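Local coordinates for protein putative laminarinase (Phanerochaete chrysosporium, PDB 2W39) that probably hydrolyses beta-1,3-glucans such as laminarin, and the mixed-linkage glucan lichenin, as an extracellular glycoside hydrolase of family 16, at residues T19-A24 / S71-S76; I23-H28 / N250-G255; P209-S214 / D222-P227. All coordinates share one frame; numbering follows the deposited sequence.

Contact 1 of 3, residues T19-A24 / S71-S76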
loop_
_atom_site.group_PDB
_atom_site.type_symbol
_atom_site.label_atom_id
_atom_site.label_comp_id
_atom_site.label_asym_id
_atom_site.label_seq_id
_atom_site.Cartn_x
_atom_site.Cartn_y
_atom_site.Cartn_z
ATOM N N THR A 19 3.980 5.182 14.200
ATOM C CA THR A 19 5.321 5.728 14.276
ATOM C C THR A 19 5.880 5.835 12.859
ATOM O O THR A 19 5.359 5.232 11.917
ATOM C CB THR A 19 6.271 4.883 15.126
ATOM O OG1 THR A 19 6.480 3.627 14.492
ATOM C CG2 THR A 19 5.717 4.681 16.514
ATOM N N HIS A 20 6.915 6.642 12.706
ATOM C CA HIS A 20 7.707 6.657 11.485
ATOM C C HIS A 20 8.894 5.723 11.661
ATOM O O HIS A 20 9.632 5.804 12.655
ATOM C CB HIS A 20 8.224 8.070 11.212
ATOM C CG HIS A 20 7.186 9.034 10.727
ATOM N ND1 HIS A 20 6.016 9.301 11.408
ATOM C CD2 HIS A 20 7.177 9.844 9.639
ATOM C CE1 HIS A 20 5.326 10.215 10.743
ATOM N NE2 HIS A 20 6.011 10.570 9.671
ATOM N N GLU A 21 9.096 4.829 10.705
ATOM C CA GLU A 21 10.200 3.883 10.759
ATOM C C GLU A 21 11.415 4.502 10.082
ATOM O O GLU A 21 11.446 4.643 8.855
ATOM C CB GLU A 21 9.809 2.594 10.064
ATOM C CG GLU A 21 8.603 1.878 10.666
ATOM C CD GLU A 21 8.438 0.523 10.029
ATOM O OE1 GLU A 21 7.677 0.404 9.045
ATOM O OE2 GLU A 21 9.104 -0.427 10.521
ATOM N N ALA A 22 12.419 4.860 10.882
ATOM C CA ALA A 22 13.657 5.416 10.352
ATOM C C ALA A 22 14.616 4.248 10.190
ATOM O O ALA A 22 15.491 3.999 11.030
ATOM C CB ALA A 22 14.200 6.464 11.296
ATOM N N ILE A 23 14.439 3.525 9.093
ATOM C CA ILE A 23 15.132 2.270 8.849
ATOM C C ILE A 23 15.778 2.305 7.485
ATOM O O ILE A 23 15.300 2.990 6.578
ATOM C CB ILE A 23 14.172 1.043 8.954
ATOM C CG1 ILE A 23 13.046 1.096 7.896
ATOM C CG2 ILE A 23 13.611 0.927 10.362
ATOM C CD1 ILE A 23 12.182 -0.149 7.845
ATOM N N ALA A 24 16.877 1.567 7.335
ATOM C CA ALA A 24 17.384 1.251 6.005
ATOM C C ALA A 24 16.275 0.547 5.243
ATOM O O ALA A 24 15.609 -0.345 5.776
ATOM C CB ALA A 24 18.618 0.368 6.102
ATOM N N SER A 71 11.953 10.500 2.589
ATOM C CA SER A 71 10.581 10.037 2.479
ATOM C C SER A 71 10.188 9.428 3.820
ATOM O O SER A 71 10.969 9.475 4.784
ATOM C CB SER A 71 10.476 9.021 1.341
ATOM O OG SER A 71 9.110 8.771 1.039
ATOM N N VAL A 72 8.993 8.846 3.863
ATOM C CA VAL A 72 8.469 8.311 5.108
ATOM C C VAL A 72 7.857 6.930 4.916
ATOM O O VAL A 72 7.327 6.597 3.841
ATOM C CB VAL A 72 7.454 9.273 5.776
ATOM C CG1 VAL A 72 8.109 10.619 6.134
ATOM C CG2 VAL A 72 6.217 9.482 4.916
ATOM N N ARG A 73 7.899 6.158 6.001
ATOM C CA ARG A 73 7.294 4.834 6.119
ATOM C C ARG A 73 6.661 4.811 7.507
ATOM O O ARG A 73 7.369 4.788 8.514
ATOM C CB ARG A 73 8.375 3.763 5.970
ATOM C CG ARG A 73 7.895 2.343 6.280
ATOM C CD ARG A 73 8.875 1.331 5.780
ATOM N NE ARG A 73 8.650 0.002 6.352
ATOM C CZ ARG A 73 8.994 -1.144 5.764
ATOM N NH1 ARG A 73 9.439 -1.168 4.516
ATOM N NH2 ARG A 73 8.823 -2.289 6.410
ATOM N N ILE A 74 5.341 4.888 7.554
ATOM C CA ILE A 74 4.647 4.925 8.829
ATOM C C ILE A 74 4.021 3.586 9.127
ATOM O O ILE A 74 3.577 2.879 8.222
ATOM C CB ILE A 74 3.625 6.111 8.913
ATOM C CG1 ILE A 74 2.395 5.956 7.982
ATOM C CG2 ILE A 74 4.345 7.461 8.703
ATOM C CD1 ILE A 74 1.262 6.915 8.317
ATOM N N ARG A 75 3.984 3.225 10.401
ATOM C CA ARG A 75 3.547 1.913 10.826
ATOM C C ARG A 75 2.608 2.060 12.018
ATOM O O ARG A 75 2.930 2.738 13.006
ATOM C CB ARG A 75 4.766 1.084 11.243
ATOM C CG ARG A 75 4.398 -0.338 11.665
ATOM C CD ARG A 75 5.600 -1.122 12.123
ATOM N NE ARG A 75 6.102 -0.655 13.418
ATOM C CZ ARG A 75 7.184 -1.137 14.015
ATOM N NH1 ARG A 75 7.917 -2.066 13.418
ATOM N NH2 ARG A 75 7.536 -0.683 15.210
ATOM N N SER A 76 1.451 1.408 11.961
ATOM C CA SER A 76 0.531 1.468 13.104
ATOM C C SER A 76 1.198 0.885 14.335
ATOM O O SER A 76 1.922 -0.104 14.255
ATOM C CB SER A 76 -0.789 0.736 12.821
ATOM O OG SER A 76 -0.596 -0.658 12.615
HETATM O O HOH W 1 4.783 1.554 14.801
HETATM O O HOH W 2 9.931 6.888 7.851
#

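Contact 2 of 3, residues I23-H28 / N250-G255. With BGC (beta-D-glucopyranose), chain B; LGC (D-glucono-1,5-lactone), chain D.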
loop_
_atom_site.group_PDB
_atom_site.type_symbol
_atom_site.label_atom_id
_atom_site.label_comp_id
_atom_site.label_asym_id
_atom_site.label_seq_id
_atom_site.Cartn_x
_atom_site.Cartn_y
_atom_site.Cartn_z
ATOM N N ILE A 23 14.439 3.525 9.093
ATOM C CA ILE A 23 15.132 2.270 8.849
ATOM C C ILE A 23 15.778 2.305 7.485
ATOM O O ILE A 23 15.300 2.990 6.578
ATOM C CB ILE A 23 14.172 1.043 8.954
ATOM C CG1 ILE A 23 13.046 1.096 7.896
ATOM C CG2 ILE A 23 13.611 0.927 10.362
ATOM C CD1 ILE A 23 12.182 -0.149 7.845
ATOM N N ALA A 24 16.877 1.567 7.335
ATOM C CA ALA A 24 17.384 1.251 6.005
ATOM C C ALA A 24 16.275 0.547 5.243
ATOM O O ALA A 24 15.609 -0.345 5.776
ATOM C CB ALA A 24 18.618 0.368 6.102
ATOM N N ASP A 25 16.060 0.930 3.993
ATOM C CA ASP A 25 14.933 0.377 3.255
ATOM C C ASP A 25 15.132 -1.128 3.026
ATOM O O ASP A 25 16.103 -1.541 2.377
ATOM C CB ASP A 25 14.776 1.074 1.906
ATOM C CG ASP A 25 13.564 0.583 1.148
ATOM O OD1 ASP A 25 12.672 0.029 1.835
ATOM O OD2 ASP A 25 13.523 0.710 -0.105
ATOM N N PRO A 26 14.210 -1.978 3.523
ATOM C CA PRO A 26 14.336 -3.410 3.236
ATOM C C PRO A 26 14.326 -3.724 1.732
ATOM O O PRO A 26 14.883 -4.746 1.323
ATOM C CB PRO A 26 13.124 -4.012 3.954
ATOM C CG PRO A 26 12.813 -3.035 5.035
ATOM C CD PRO A 26 13.069 -1.702 4.421
ATOM N N THR A 27 13.714 -2.853 0.919
ATOM C CA THR A 27 13.669 -3.053 -0.526
ATOM C C THR A 27 14.769 -2.304 -1.277
ATOM O O THR A 27 14.729 -2.212 -2.499
ATOM C CB THR A 27 12.263 -2.764 -1.117
ATOM O OG1 THR A 27 11.789 -1.499 -0.655
ATOM C CG2 THR A 27 11.285 -3.819 -0.664
ATOM N N HIS A 28 15.760 -1.794 -0.543
ATOM C CA HIS A 28 17.011 -1.291 -1.157
ATOM C C HIS A 28 16.805 -0.097 -2.089
ATOM O O HIS A 28 17.551 0.086 -3.052
ATOM C CB HIS A 28 17.762 -2.429 -1.867
ATOM C CG HIS A 28 17.947 -3.624 -0.993
ATOM N ND1 HIS A 28 17.223 -4.780 -1.162
ATOM C CD2 HIS A 28 18.691 -3.808 0.123
ATOM C CE1 HIS A 28 17.562 -5.655 -0.232
ATOM N NE2 HIS A 28 18.436 -5.082 0.572
ATOM N N ASN A 250 3.864 3.755 2.954
ATOM C CA ASN A 250 5.220 4.230 2.668
ATOM C C ASN A 250 5.381 4.698 1.245
ATOM O O ASN A 250 4.524 4.463 0.391
ATOM C CB ASN A 250 6.268 3.132 2.969
ATOM C CG ASN A 250 6.201 1.998 1.979
ATOM O OD1 ASN A 250 5.332 1.129 2.088
ATOM N ND2 ASN A 250 7.083 2.014 0.977
ATOM N N LEU A 251 6.524 5.328 1.007
ATOM C CA LEU A 251 6.949 5.655 -0.343
ATOM C C LEU A 251 8.456 5.442 -0.420
ATOM O O LEU A 251 9.221 6.135 0.252
ATOM C CB LEU A 251 6.598 7.106 -0.665
ATOM C CG LEU A 251 7.217 7.671 -1.954
ATOM C CD1 LEU A 251 6.772 6.893 -3.194
ATOM C CD2 LEU A 251 6.892 9.159 -2.081
ATOM N N THR A 252 8.873 4.463 -1.219
ATOM C CA THR A 252 10.282 4.316 -1.555
ATOM C C THR A 252 10.504 4.692 -3.026
ATOM O O THR A 252 9.547 5.030 -3.742
ATOM C CB THR A 252 10.848 2.908 -1.174
ATOM O OG1 THR A 252 12.280 3.004 -1.213
ATOM C CG2 THR A 252 10.361 1.792 -2.084
ATOM N N PHE A 253 11.764 4.670 -3.463
ATOM C CA PHE A 253 12.126 5.002 -4.848
ATOM C C PHE A 253 13.119 3.976 -5.349
ATOM O O PHE A 253 14.008 3.567 -4.601
ATOM C CB PHE A 253 12.763 6.399 -4.963
ATOM C CG PHE A 253 12.064 7.452 -4.155
ATOM C CD1 PHE A 253 12.561 7.834 -2.911
ATOM C CD2 PHE A 253 10.899 8.048 -4.627
ATOM C CE1 PHE A 253 11.899 8.804 -2.139
ATOM C CE2 PHE A 253 10.241 9.012 -3.868
ATOM C CZ PHE A 253 10.744 9.389 -2.626
ATOM N N CYS A 254 12.987 3.567 -6.612
ATOM C CA CYS A 254 13.911 2.609 -7.233
ATOM C C CYS A 254 13.881 1.285 -6.456
ATOM O O CYS A 254 12.802 0.782 -6.173
ATOM C CB CYS A 254 15.331 3.215 -7.341
ATOM S SG CYS A 254 15.338 4.863 -8.106
ATOM N N GLY A 255 15.037 0.721 -6.118
ATOM C CA GLY A 255 15.050 -0.508 -5.329
ATOM C C GLY A 255 14.684 -1.747 -6.100
ATOM O O GLY A 255 14.671 -1.756 -7.339
HETATM C C2 BGC B . 7.516 -6.562 -0.733
HETATM C C3 BGC B . 7.885 -5.819 0.554
HETATM C C4 BGC B . 7.680 -4.331 0.326
HETATM C C5 BGC B . 6.182 -4.114 0.175
HETATM C C6 BGC B . 5.842 -2.635 0.044
HETATM C C1 BGC B . 6.280 -6.017 -1.479
HETATM O O1 BGC B . 6.614 -5.816 -2.864
HETATM O O2 BGC B . 7.319 -7.955 -0.441
HETATM O O3 BGC B . 9.239 -6.108 0.945
HETATM O O4 BGC B . 8.187 -3.566 1.418
HETATM O O5 BGC B . 5.678 -4.805 -0.979
HETATM O O6 BGC B . 6.046 -2.213 -1.310
HETATM C C1 LGC D . 6.372 -6.349 -1.043
HETATM C C2 LGC D . 7.633 -6.755 -0.340
HETATM O O5 LGC D . 5.637 -5.127 -0.718
HETATM O O1 LGC D . 5.933 -7.052 -1.939
HETATM O O2 LGC D . 7.515 -8.098 0.169
HETATM C C3 LGC D . 7.986 -5.756 0.768
HETATM O O3 LGC D . 9.378 -5.874 1.108
HETATM C C4 LGC D . 7.662 -4.333 0.315
HETATM O O4 LGC D . 8.217 -3.367 1.203
HETATM C C5 LGC D . 6.143 -4.216 0.268
HETATM C C6 LGC D . 5.603 -2.827 -0.060
HETATM O O6 LGC D . 6.136 -2.307 -1.287
#

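Contact 3 of 3, residues P209-S214 / D222-P227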
loop_
_atom_site.group_PDB
_atom_site.type_symbol
_atom_site.label_atom_id
_atom_site.label_comp_id
_atom_site.label_asym_id
_atom_site.label_seq_id
_atom_site.Cartn_x
_atom_site.Cartn_y
_atom_site.Cartn_z
ATOM N N PRO A 209 -20.183 1.032 -1.546
ATOM C CA PRO A 209 -20.947 0.803 -0.321
ATOM C C PRO A 209 -20.843 1.973 0.650
ATOM O O PRO A 209 -19.749 2.467 0.915
ATOM C CB PRO A 209 -20.299 -0.458 0.268
ATOM C CG PRO A 209 -19.791 -1.179 -0.938
ATOM C CD PRO A 209 -19.254 -0.081 -1.822
ATOM N N ASN A 210 -21.974 2.381 1.219
ATOM C CA ASN A 210 -21.953 3.451 2.209
ATOM C C ASN A 210 -21.005 3.135 3.376
ATOM O O ASN A 210 -20.330 4.017 3.901
ATOM C CB ASN A 210 -23.362 3.763 2.700
ATOM C CG ASN A 210 -23.405 4.985 3.552
ATOM O OD1 ASN A 210 -23.611 6.104 3.047
ATOM N ND2 ASN A 210 -23.180 4.815 4.837
ATOM N N ASP A 211 -20.961 1.863 3.778
ATOM C CA ASP A 211 -20.059 1.437 4.855
ATOM C C ASP A 211 -18.620 1.884 4.599
ATOM O O ASP A 211 -17.914 2.298 5.516
ATOM C CB ASP A 211 -20.014 -0.086 4.928
ATOM C CG ASP A 211 -21.215 -0.706 5.583
ATOM O OD1 ASP A 211 -22.092 0.023 6.105
ATOM O OD2 ASP A 211 -21.252 -1.954 5.581
ATOM N N ILE A 212 -18.190 1.742 3.354
ATOM C CA ILE A 212 -16.839 2.120 2.955
ATOM C C ILE A 212 -16.716 3.633 2.813
ATOM O O ILE A 212 -15.776 4.228 3.339
ATOM C CB ILE A 212 -16.450 1.409 1.641
ATOM C CG1 ILE A 212 -16.252 -0.101 1.883
ATOM C CG2 ILE A 212 -15.211 2.038 0.998
ATOM C CD1 ILE A 212 -16.028 -0.908 0.631
ATOM N N ALA A 213 -17.660 4.252 2.107
ATOM C CA ALA A 213 -17.530 5.658 1.741
ATOM C C ALA A 213 -17.674 6.608 2.932
ATOM O O ALA A 213 -16.969 7.609 3.000
ATOM C CB ALA A 213 -18.526 5.989 0.654
ATOM N N SER A 214 -18.569 6.290 3.864
ATOM C CA SER A 214 -18.874 7.208 4.971
ATOM C C SER A 214 -18.298 6.826 6.321
ATOM O O SER A 214 -18.347 7.619 7.262
ATOM C CB SER A 214 -20.378 7.389 5.098
ATOM O OG SER A 214 -20.811 8.191 4.021
ATOM N N ASP A 222 -20.963 -8.325 4.006
ATOM C CA ASP A 222 -21.906 -9.113 3.190
ATOM C C ASP A 222 -22.543 -8.265 2.103
ATOM O O ASP A 222 -23.021 -8.801 1.094
ATOM C CB ASP A 222 -23.062 -9.676 4.050
ATOM C CG ASP A 222 -22.630 -10.781 4.998
ATOM O OD1 ASP A 222 -23.498 -11.269 5.764
ATOM O OD2 ASP A 222 -21.446 -11.182 4.983
ATOM N N ASN A 223 -22.577 -6.955 2.341
ATOM C CA ASN A 223 -23.256 -5.988 1.500
ATOM C C ASN A 223 -22.366 -5.284 0.486
ATOM O O ASN A 223 -22.813 -4.364 -0.197
ATOM C CB ASN A 223 -23.954 -4.949 2.391
ATOM C CG ASN A 223 -25.056 -5.561 3.243
ATOM O OD1 ASN A 223 -25.706 -6.530 2.837
ATOM N ND2 ASN A 223 -25.268 -5.004 4.428
ATOM N N TRP A 224 -21.115 -5.728 0.366
ATOM C CA TRP A 224 -20.120 -4.966 -0.378
ATOM C C TRP A 224 -19.907 -5.399 -1.823
ATOM O O TRP A 224 -19.106 -4.798 -2.542
ATOM C CB TRP A 224 -18.801 -5.031 0.386
ATOM C CG TRP A 224 -18.812 -4.223 1.657
ATOM C CD1 TRP A 224 -19.894 -3.682 2.311
ATOM C CD2 TRP A 224 -17.671 -3.895 2.439
ATOM N NE1 TRP A 224 -19.478 -3.013 3.436
ATOM C CE2 TRP A 224 -18.116 -3.137 3.546
ATOM C CE3 TRP A 224 -16.303 -4.176 2.321
ATOM C CZ2 TRP A 224 -17.231 -2.613 4.510
ATOM C CZ3 TRP A 224 -15.432 -3.678 3.277
ATOM C CH2 TRP A 224 -15.893 -2.897 4.357
ATOM N N GLY A 225 -20.624 -6.424 -2.261
ATOM C CA GLY A 225 -20.430 -6.950 -3.608
ATOM C C GLY A 225 -19.138 -7.748 -3.738
ATOM O O GLY A 225 -18.404 -7.989 -2.776
ATOM N N THR A 226 -18.844 -8.144 -4.962
ATOM C CA THR A 226 -17.695 -8.977 -5.247
ATOM C C THR A 226 -16.391 -8.210 -5.028
ATOM O O THR A 226 -16.255 -7.076 -5.484
ATOM C CB THR A 226 -17.819 -9.480 -6.681
ATOM O OG1 THR A 226 -18.971 -10.318 -6.732
ATOM C CG2 THR A 226 -16.596 -10.245 -7.126
ATOM N N PRO A 227 -15.416 -8.835 -4.345
ATOM C CA PRO A 227 -14.139 -8.158 -4.134
ATOM C C PRO A 227 -13.330 -7.999 -5.419
ATOM O O PRO A 227 -13.507 -8.735 -6.397
ATOM C CB PRO A 227 -13.415 -9.082 -3.141
ATOM C CG PRO A 227 -13.972 -10.424 -3.431
ATOM C CD PRO A 227 -15.432 -10.183 -3.740
HETATM O O HOH W 3 -23.958 -2.889 5.686
HETATM O O HOH W 4 -23.780 -2.366 4.569
#

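Contact 1 of 3, residues T19-A24 / S71-S76
Glu21 reaches between Arg73 and Arg75 and meets the two very differently. Glu21 OE1 takes the N-H of Arg73 NE at 2.9 Å, in the plane of the guanidinium but from above the carboxylate, the two planes being turned 60° apart. Arg73 gets there by an extended chain, CG anti to the backbone N (chi1 172°), and Ile23 CD1 lies over one face of its guanidinium, toward the rim. Glu21 OE2 stands 3.5 Å from Arg75 NH1, well out of that guanidinium plane, a link of charge alone. Glu107 binds both arginines from outside, and Arg73 NH2 also holds O6 of a bound glucose. On the other face of the sheet the His20 ring sits squarely on Ile74 CG2, 3.5 Å from the ring centroid, while Val72 CG1 touches its edge; Gln36 and Thr45 fix the ring's rotation by bonding ND1 and NE2. The backbones join as an antiparallel pair, Thr19 and Arg75 exchanging two hydrogen bonds and Glu21 N adding a straight one of 2.8 Å to Arg73 O. Strand 18-20 thus flanks strand 69-76, whose other neighbours include strand 246-253, while helix 36-41 packs on His20 and Val72.

Contact 2 of 3, residues I23-H28 / N250-G255
The type I turn from Asp25 to His28, closed by His28 N to Asp25 O at 3.0 Å, is set against the end of strand 246-253, with its last carbonyls close to Gly255: Gly255 CA makes a C-H...O contact of 3.4 Å with His28 O. The side-chain link is made by Asp25. With CG swung anti to the backbone N (chi1 -177°), its carboxylate reaches across to Thr252, whose hydroxyl OG1 donates to Asp25 OD2 at 2.8 Å from above the carboxylate plane. Thr27 OG1 donates to Asp25 OD2 from the opposite face, on its syn side and closer to the plane, at 2.9 Å. Gly29 N is a third donor to OD2, and this gathering of donors round a buried carboxylate would probably favour its ionised form. The other oxygen, Asp25 OD1, accepts Thr27 N at 3.2 Å, which makes an Asx turn and ties the carboxylate to its own loop. In the beta-sandwich of family 16 this loop leads from strand 18-20 to strand 31-33 beside the sugar-binding cleft, and strand 246-253 belongs to the sheet that contributes residues to the cleft. Thr252 CG2 packs 3.9 Å from Thr27 OG1, and both threonines touch Trp99 of strand 98-105. The methyl CG2 of Thr27 is directed at the bound sugar, 3.3 Å from O3 of the gluconolactone and 3.5 Å from O3 of the glucose modelled in the same place.

Contact 3 of 3, residues P209-S214 / D222-P227
Pro209, at the N-cap of the short helix 210-214, comes nearest Trp224 in the loop between strands 218-220 and 229-232, with 5.8 Å between the two CA atoms. The helix opens with Ala213 N bonded to Pro209 O at 3.0 Å, and its first turn presents Asp211 and Ile212 to the loop together with the proline ring. All three converge on the Trp224 indole, which has the largest share of the buried surface. Ile212 and Pro209 cover one face of it: Ile212 CG1 stands over the six-membered ring, 3.7 Å from its centroid and only 8° off the normal, and CD1 extends back toward CE3. Pro209 CB lies less centrally over the five-membered ring, 3.8 Å from Trp224 CD1, while Pro209 CG rests near the tryptophan backbone. Asp211 comes in at the edge. Its CG is anti to its own carbonyl carbon (chi1 -77°), which brings Asp211 OD2 close to the ring plane, 3.0 Å from Trp224 NE1, and the N-H meets it on the anti side of the carboxylate. Asn220 N, from strand 218-220, donates to the same OD2, so one oxygen holds both the indole and the backbone at the end of that strand. The position of Asp211 in the first turn of the helix would probably also suit a negative charge. Trp199 meets the indole edge-to-face, and Ala188 and Ile219 touch it as well. The arrangement is a tryptophan held by a carboxylate at its indole N-H and by aliphatic groups on a face, and it packs the helix and its return loop on strands 185-191 and 195-202 of the antiparallel sheet in the family 16 beta-sandwich.

Overall arrangement
Contacts 1 and 2 overlap at Ile23 and Ala24 and have centres about 10 Å apart. Their partners, strands 69-76 and 246-253, are neighbours in one sheet, where Val72 O and Leu251 N lie 3.2 Å apart, a probable hydrogen bond, and Pro26 CD packs 3.7 Å from Arg73 NH1. Together they bring Arg73 and Thr27 to the bound sugars, so that the loop after strand 18-20 is fixed to the sheet at two points beside the ligand pocket. Contact 3 lies across the chain's centre from both, against the other large sheet, on strands 185-191 and 195-202, its centre about 30 Å from that of contact 1 and 33 Å from that of contact 2.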